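Side-chain contacts in periplasmic chaperone Spy (Escherichia coli, PDB 5WO2), which acts as an ATP-independent homodimeric periplasmic chaperone that limits protein aggregation and lets substrate proteins fold while they remain bound: residues D9-Q14 and P82-Q87; R16-G21 and Q73-N78; L31-A36 and E59-A64. All blocks are in the same frame, centred on the assembly; numbering follows the deposited sequence. Where two conformers were deposited one is given.

Interaction 1: residues D9-Q14 and P82-Q87; sequences DAQKQQ and PEQKKQ
Q11 and Q84 meet as a buried, doubly hydrogen-bonded amide pair that joins the starts of helix 9-21 and helix 82-94, the first and last helices of the chain. Both are the closing glutamine of an LTXXQ motif, one running from L7 to Q11 and the other from L80 to Q84, so the contact matches the two signature motifs of the family against each other. The CA atoms of Q11 and Q84 lie 11.4 Å apart, a gap bridged by the two side chains, which are extended beyond CG and come from opposite directions. NE2 of Q11 donates to OE1 of Q84 at 2.8 Å, with an N-H...O angle of 171°. In return NE2 of Q84 donates to OE1 of Q11 at 3.1 Å and 167°. Each oxygen is met on a lone pair in its carbonyl plane, and the two amides are nearly coplanar, 16° apart. The remaining polar positions are also used: OE1 of Q11 accepts from the backbone N of T8, OE1 of Q84 from that of T81, while NE2 of Q11 reaches O of I79 and NE2 of Q84 reaches O of L5. With every oxygen accepting two bonds and every nitrogen donating two, neither amide can flip without losing partners, and their burial is paid for by bonds to the turns preceding both helices.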
# COMPACT_ATOMS: atom_id res chain seq x y z
N ASP B 9 -31.37 -3.40 -2.71
CA ASP B 9 -30.97 -4.76 -3.14
C ASP B 9 -30.53 -4.75 -4.60
O ASP B 9 -29.57 -5.44 -4.96
CB ASP B 9 -32.07 -5.84 -2.91
CG ASP B 9 -33.48 -5.29 -2.93
OD1 ASP B 9 -33.65 -4.08 -2.66
OD2 ASP B 9 -34.44 -6.08 -3.20
N ALA B 10 -31.17 -3.94 -5.44
CA ALA B 10 -30.64 -3.69 -6.79
C ALA B 10 -29.23 -3.07 -6.72
O ALA B 10 -28.36 -3.34 -7.57
CB ALA B 10 -31.58 -2.77 -7.58
N GLN B 11 -28.97 -2.26 -5.70
CA GLN B 11 -27.68 -1.59 -5.58
C GLN B 11 -26.60 -2.61 -5.18
O GLN B 11 -25.56 -2.72 -5.85
CB GLN B 11 -27.74 -0.42 -4.57
CG GLN B 11 -28.29 0.88 -5.16
CD GLN B 11 -28.39 2.00 -4.12
OE1 GLN B 11 -28.70 1.77 -2.96
NE2 GLN B 11 -28.12 3.23 -4.55
N LYS B 12 -26.88 -3.35 -4.11
CA LYS B 12 -25.97 -4.38 -3.61
C LYS B 12 -25.74 -5.43 -4.69
O LYS B 12 -24.60 -5.78 -4.96
CB LYS B 12 -26.53 -5.03 -2.35
CG LYS B 12 -26.61 -4.09 -1.14
CD LYS B 12 -27.62 -4.54 -0.04
CE LYS B 12 -29.04 -4.65 -0.60
NZ LYS B 12 -30.24 -4.55 0.32
N GLN B 13 -26.80 -5.93 -5.30
CA GLN B 13 -26.63 -6.85 -6.43
C GLN B 13 -25.61 -6.25 -7.40
O GLN B 13 -24.66 -6.91 -7.82
CB GLN B 13 -27.96 -7.11 -7.15
N GLN B 14 -25.81 -4.96 -7.71
CA GLN B 14 -24.98 -4.24 -8.66
C GLN B 14 -23.53 -4.13 -8.18
O GLN B 14 -22.61 -4.31 -8.97
CB GLN B 14 -25.57 -2.84 -8.90
N PRO B 82 -28.48 10.82 -4.84
CA PRO B 82 -27.87 12.07 -4.38
C PRO B 82 -27.62 12.10 -2.88
O PRO B 82 -26.51 12.43 -2.48
CB PRO B 82 -28.90 13.12 -4.81
CG PRO B 82 -29.38 12.57 -6.10
CD PRO B 82 -29.49 11.07 -5.89
N GLU B 83 -28.60 11.76 -2.04
CA GLU B 83 -28.34 11.72 -0.60
C GLU B 83 -27.24 10.69 -0.24
O GLU B 83 -26.40 10.95 0.62
CB GLU B 83 -29.63 11.43 0.19
CG GLU B 83 -30.51 10.34 -0.41
CD GLU B 83 -31.56 10.87 -1.41
OE1 GLU B 83 -32.72 11.09 -1.00
OE2 GLU B 83 -31.22 11.05 -2.61
N GLN B 84 -27.20 9.53 -0.90
CA GLN B 84 -26.16 8.56 -0.56
C GLN B 84 -24.75 9.04 -1.00
O GLN B 84 -23.77 8.75 -0.33
CB GLN B 84 -26.45 7.20 -1.20
CG GLN B 84 -27.66 6.43 -0.64
CD GLN B 84 -27.99 5.23 -1.53
OE1 GLN B 84 -27.98 5.34 -2.75
NE2 GLN B 84 -28.25 4.07 -0.92
N LYS B 85 -24.66 9.76 -2.12
CA LYS B 85 -23.36 10.31 -2.55
C LYS B 85 -22.84 11.35 -1.55
O LYS B 85 -21.65 11.41 -1.27
CB LYS B 85 -23.47 10.98 -3.92
CG LYS B 85 -23.70 10.06 -5.08
CD LYS B 85 -23.93 10.86 -6.39
CE LYS B 85 -24.10 9.92 -7.57
NZ LYS B 85 -24.63 10.59 -8.78
N LYS B 86 -23.72 12.17 -1.00
CA LYS B 86 -23.29 13.12 0.02
C LYS B 86 -22.68 12.36 1.17
O LYS B 86 -21.67 12.77 1.72
CB LYS B 86 -24.44 13.98 0.54
CG LYS B 86 -24.94 15.04 -0.43
CD LYS B 86 -25.59 16.24 0.31
CE LYS B 86 -26.80 15.86 1.18
NZ LYS B 86 -28.09 15.73 0.40
N GLN B 87 -23.30 11.24 1.52
CA GLN B 87 -22.84 10.44 2.65
C GLN B 87 -21.54 9.72 2.32
O GLN B 87 -20.62 9.67 3.13
CB GLN B 87 -23.89 9.43 3.04
CG GLN B 87 -23.50 8.60 4.26
CD GLN B 87 -23.38 9.45 5.53
OE1 GLN B 87 -24.32 10.15 5.91
NE2 GLN B 87 -22.23 9.38 6.19

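Interaction 2: residues R16-G21 and Q73-N78; sequences REIMKG and QNKIYN
The chi1 of I18, -64°, sets CG2 anti to its backbone N and CG1 anti to the carbonyl carbon, so that the branched side chain of I18 spreads against K75 and I76 with two separate methyls. CG2 takes the lysine, lying 3.8 Å from CB of K75 and 3.9 Å from its CD. CD1, carried onward by CG1, reaches CG1 of I76 at 4.0 Å and sits equally far from the carbonyl O of K75. The helices come close here: the CA atoms of I18 and K75 are 7.1 Å apart, and the two segments bury 183 Å² in all. K75 offers the methylenes CB and CD, after which the chain runs off and its ammonium end leads away from helix 9-21; a zinc ion lies about 5 Å from this side chain. Just past this contact, ND2 of N78 turns back to O of N74 at 3.0 Å, from above the carbonyl plane, and also donates to O of S43 of the second subunit. I18 additionally touches T72. With no hydrogen bond between the segments, the join of helix 9-21 to the end of helix 48-77 is van der Waals packing, and its fit depends on shape rather than on directional bonds.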
# COMPACT_ATOMS: atom_id res chain seq x y z
N ARG B 16 -21.83 -6.07 -5.94
CA ARG B 16 -21.21 -7.38 -6.01
C ARG B 16 -20.77 -7.63 -7.45
O ARG B 16 -19.66 -8.11 -7.70
CB ARG B 16 -22.17 -8.46 -5.53
CG ARG B 16 -22.66 -8.31 -4.08
CD ARG B 16 -23.48 -9.53 -3.67
NE ARG B 16 -24.58 -9.23 -2.74
CZ ARG B 16 -25.88 -9.20 -3.06
NH1 ARG B 16 -26.30 -9.45 -4.30
NH2 ARG B 16 -26.78 -8.93 -2.12
N GLU B 17 -21.62 -7.25 -8.39
CA GLU B 17 -21.33 -7.42 -9.82
C GLU B 17 -20.11 -6.60 -10.23
O GLU B 17 -19.29 -7.06 -11.02
CB GLU B 17 -22.54 -7.01 -10.66
N ILE B 18 -20.02 -5.38 -9.71
CA ILE B 18 -18.87 -4.50 -9.98
C ILE B 18 -17.60 -5.15 -9.48
O ILE B 18 -16.59 -5.20 -10.19
CB ILE B 18 -19.04 -3.13 -9.30
CG1 ILE B 18 -20.25 -2.38 -9.88
CG2 ILE B 18 -17.80 -2.27 -9.48
CD1 ILE B 18 -20.77 -1.25 -8.99
N MET B 19 -17.64 -5.63 -8.25
CA MET B 19 -16.50 -6.26 -7.62
C MET B 19 -16.10 -7.52 -8.36
O MET B 19 -14.92 -7.74 -8.63
CB MET B 19 -16.81 -6.60 -6.17
CG MET B 19 -17.41 -5.45 -5.40
SD MET B 19 -16.64 -5.18 -3.82
CE MET B 19 -15.00 -4.66 -4.35
N LYS B 20 -17.08 -8.36 -8.68
CA LYS B 20 -16.83 -9.61 -9.40
C LYS B 20 -15.97 -9.34 -10.64
O LYS B 20 -15.02 -10.07 -10.92
CB LYS B 20 -18.15 -10.27 -9.80
N GLY B 21 -16.31 -8.29 -11.38
CA GLY B 21 -15.54 -7.89 -12.54
C GLY B 21 -14.23 -7.27 -12.11
O GLY B 21 -13.15 -7.86 -12.26
N GLN B 73 -14.50 1.98 -7.15
CA GLN B 73 -15.17 2.95 -6.30
C GLN B 73 -15.98 3.97 -7.10
O GLN B 73 -17.06 4.40 -6.68
CB GLN B 73 -14.15 3.67 -5.45
CG GLN B 73 -13.44 2.72 -4.47
CD GLN B 73 -14.38 2.18 -3.44
OE1 GLN B 73 -15.07 2.95 -2.76
NE2 GLN B 73 -14.47 0.86 -3.34
N ASN B 74 -15.46 4.37 -8.26
CA ASN B 74 -16.21 5.25 -9.15
C ASN B 74 -17.50 4.57 -9.62
O ASN B 74 -18.55 5.19 -9.69
CB ASN B 74 -15.34 5.65 -10.35
CG ASN B 74 -16.04 6.57 -11.30
OD1 ASN B 74 -16.72 6.12 -12.24
ND2 ASN B 74 -15.91 7.87 -11.07
N LYS B 75 -17.41 3.28 -9.93
CA LYS B 75 -18.61 2.60 -10.43
C LYS B 75 -19.65 2.55 -9.32
O LYS B 75 -20.85 2.66 -9.56
CB LYS B 75 -18.27 1.20 -10.92
CG LYS B 75 -17.66 1.18 -12.33
CD LYS B 75 -17.42 -0.25 -12.83
CE LYS B 75 -16.49 -0.26 -14.01
NZ LYS B 75 -16.84 0.79 -15.02
N ILE B 76 -19.20 2.38 -8.09
CA ILE B 76 -20.10 2.33 -6.95
C ILE B 76 -20.74 3.69 -6.71
O ILE B 76 -21.97 3.81 -6.62
CB ILE B 76 -19.34 1.86 -5.70
CG1 ILE B 76 -18.99 0.38 -5.85
CG2 ILE B 76 -20.16 2.11 -4.43
CD1 ILE B 76 -18.16 -0.17 -4.77
N TYR B 77 -19.92 4.72 -6.62
CA TYR B 77 -20.40 6.08 -6.42
C TYR B 77 -21.56 6.37 -7.38
O TYR B 77 -22.54 6.97 -7.00
CB TYR B 77 -19.26 7.06 -6.66
CG TYR B 77 -19.63 8.51 -6.39
CD1 TYR B 77 -19.67 9.00 -5.10
CD2 TYR B 77 -19.92 9.39 -7.43
CE1 TYR B 77 -20.02 10.31 -4.83
CE2 TYR B 77 -20.26 10.73 -7.17
CZ TYR B 77 -20.28 11.18 -5.87
OH TYR B 77 -20.57 12.47 -5.55
N ASN B 78 -21.44 5.91 -8.62
CA ASN B 78 -22.46 6.24 -9.62
C ASN B 78 -23.70 5.34 -9.61
O ASN B 78 -24.65 5.61 -10.34
CB ASN B 78 -21.83 6.24 -10.99
CG ASN B 78 -21.09 7.51 -11.26
OD1 ASN B 78 -21.71 8.57 -11.36
ND2 ASN B 78 -19.74 7.44 -11.35

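Interaction 3: residues L31-A36 and E59-A64; sequences LEERRA and EEQRKA
Q61 wraps its side chain around one carboxylate oxygen of E33, and CB, CG, CD and NE2 all stay close to that atom. CB of Q61 lies 3.2 Å from OE2 of E33 and 3.6 Å from its OE1, so the methylene abuts both oxygens. CG is 3.4 Å from OE2 of E33, and CD of Q61 is 3.6 Å from the same oxygen. At the tip, NE2 of Q61 donates to OE2 of E33 at 2.8 Å in an almost straight bond (N-H...O 169°). The curl comes from the torsions of Q61: CG is anti to the backbone N (chi1 -157°), and a bend at chi2 (70°) then brings the amide back beside the acid. The side chains cross at about a right angle, yet amide and carboxylate are nearly coplanar; the oxygen lies in the amide plane and is approached almost in line with its C-O bond. This bond ties the first turn of helix 32-41 to the middle of helix 48-77, at the surface, where the CA atoms of E33 and Q61 are 8.8 Å apart. E33 also rests on M58, and its backbone O accepts from NE2 of Q54. The second subunit lies alongside: R34 makes a cation-pi contact with F92 of that subunit, E59 a salt bridge with its R62, and R62 a long, weak ion pair with its E33, placing this pair of helices next to the dimer interface.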
# COMPACT_ATOMS: atom_id res chain seq x y z
N LEU B 31 3.76 -12.40 -6.17
CA LEU B 31 4.69 -12.90 -5.16
C LEU B 31 6.11 -12.50 -5.50
O LEU B 31 6.96 -12.37 -4.61
CB LEU B 31 4.61 -14.42 -5.04
CG LEU B 31 3.56 -14.96 -4.08
CD1 LEU B 31 3.54 -16.48 -4.11
CD2 LEU B 31 3.81 -14.44 -2.67
N GLU B 32 6.36 -12.32 -6.78
CA GLU B 32 7.68 -11.93 -7.26
C GLU B 32 8.21 -10.70 -6.52
O GLU B 32 9.34 -10.71 -6.04
CB GLU B 32 7.62 -11.67 -8.77
N GLU B 33 7.40 -9.65 -6.42
CA GLU B 33 7.83 -8.39 -5.81
C GLU B 33 8.22 -8.59 -4.36
O GLU B 33 9.23 -8.04 -3.89
CB GLU B 33 6.73 -7.33 -5.90
CG GLU B 33 6.26 -7.03 -7.30
CD GLU B 33 4.80 -6.69 -7.34
OE1 GLU B 33 4.30 -6.15 -6.33
OE2 GLU B 33 4.14 -6.96 -8.37
N ARG B 34 7.40 -9.37 -3.66
CA ARG B 34 7.64 -9.69 -2.26
C ARG B 34 8.94 -10.45 -2.06
O ARG B 34 9.72 -10.10 -1.18
CB ARG B 34 6.49 -10.52 -1.69
CG ARG B 34 6.62 -10.90 -0.23
CD ARG B 34 5.95 -9.89 0.69
NE ARG B 34 5.91 -10.36 2.08
CZ ARG B 34 5.62 -9.59 3.12
NH1 ARG B 34 5.33 -8.30 2.94
NH2 ARG B 34 5.60 -10.10 4.35
N ARG B 35 9.19 -11.48 -2.86
CA ARG B 35 10.40 -12.27 -2.69
C ARG B 35 11.63 -11.44 -3.02
O ARG B 35 12.65 -11.56 -2.37
CB ARG B 35 10.36 -13.53 -3.56
CG ARG B 35 9.16 -14.40 -3.24
CD ARG B 35 9.35 -15.86 -3.59
NE ARG B 35 8.34 -16.66 -2.91
CZ ARG B 35 7.34 -17.30 -3.51
NH1 ARG B 35 7.20 -17.30 -4.83
NH2 ARG B 35 6.47 -17.97 -2.75
N ALA B 36 11.54 -10.59 -4.03
CA ALA B 36 12.64 -9.69 -4.33
C ALA B 36 12.90 -8.73 -3.16
O ALA B 36 14.06 -8.48 -2.81
CB ALA B 36 12.34 -8.89 -5.62
N GLU B 59 6.00 -0.35 -8.71
CA GLU B 59 5.16 0.72 -9.27
C GLU B 59 4.19 0.18 -10.36
O GLU B 59 3.05 0.68 -10.49
CB GLU B 59 6.00 1.87 -9.85
CG GLU B 59 6.72 2.74 -8.84
CD GLU B 59 5.77 3.64 -8.01
OE1 GLU B 59 4.77 4.17 -8.57
OE2 GLU B 59 6.06 3.84 -6.82
N GLU B 60 4.58 -0.85 -11.09
CA GLU B 60 3.70 -1.52 -12.06
C GLU B 60 2.46 -2.08 -11.40
O GLU B 60 1.34 -1.93 -11.85
CB GLU B 60 4.43 -2.67 -12.75
CG GLU B 60 5.68 -2.26 -13.50
CD GLU B 60 6.20 -3.37 -14.40
OE1 GLU B 60 7.37 -3.29 -14.78
OE2 GLU B 60 5.45 -4.31 -14.76
N GLN B 61 2.70 -2.80 -10.32
CA GLN B 61 1.58 -3.46 -9.67
C GLN B 61 0.72 -2.44 -8.98
O GLN B 61 -0.51 -2.56 -8.97
CB GLN B 61 2.06 -4.52 -8.67
CG GLN B 61 1.01 -5.56 -8.41
CD GLN B 61 0.80 -6.46 -9.61
OE1 GLN B 61 -0.25 -6.41 -10.28
NE2 GLN B 61 1.80 -7.28 -9.91
N ARG B 62 1.35 -1.45 -8.35
CA ARG B 62 0.60 -0.41 -7.69
C ARG B 62 -0.31 0.33 -8.70
O ARG B 62 -1.45 0.63 -8.40
CB ARG B 62 1.53 0.58 -7.01
CG ARG B 62 0.84 1.78 -6.36
CD ARG B 62 1.83 2.68 -5.61
NE ARG B 62 1.15 3.83 -5.01
CZ ARG B 62 0.83 4.94 -5.67
NH1 ARG B 62 1.14 5.05 -6.96
NH2 ARG B 62 0.21 5.94 -5.07
N LYS B 63 0.19 0.58 -9.91
CA LYS B 63 -0.64 1.28 -10.86
C LYS B 63 -1.83 0.41 -11.24
O LYS B 63 -2.97 0.91 -11.34
CB LYS B 63 0.18 1.68 -12.09
CG LYS B 63 -0.62 2.29 -13.16
CD LYS B 63 0.21 2.51 -14.43
CE LYS B 63 -0.64 2.91 -15.57
NZ LYS B 63 0.05 2.73 -16.89
N ALA B 64 -1.61 -0.88 -11.45
CA ALA B 64 -2.71 -1.78 -11.77
C ALA B 64 -3.72 -1.80 -10.63
O ALA B 64 -4.93 -1.72 -10.86
CB ALA B 64 -2.20 -3.17 -12.02

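Helix 48-77 carries interactions 2 and 3, whose centres lie 24 Å apart with nearest atoms about 10 Å from each other. Interactions 1 and 2 share helix 9-21; their centres are 11 Å apart, and they touch where CE of K85 packs 3.4 Å from O of Y77. Interaction 3 stands on the opposite side of the chain's centre, its centre 33 Å from that of interaction 1, nearest atoms about 18 Å. The contacts differ in chemistry: buried amides, apolar packing and a charged-polar surface pair. Bound zinc ions lie about 5 Å from the side chain of K75 and about 9 Å from that of Q61. Interactions 2 and 3 also adjoin the second subunit, consistent with a long central helix at the dimer contact.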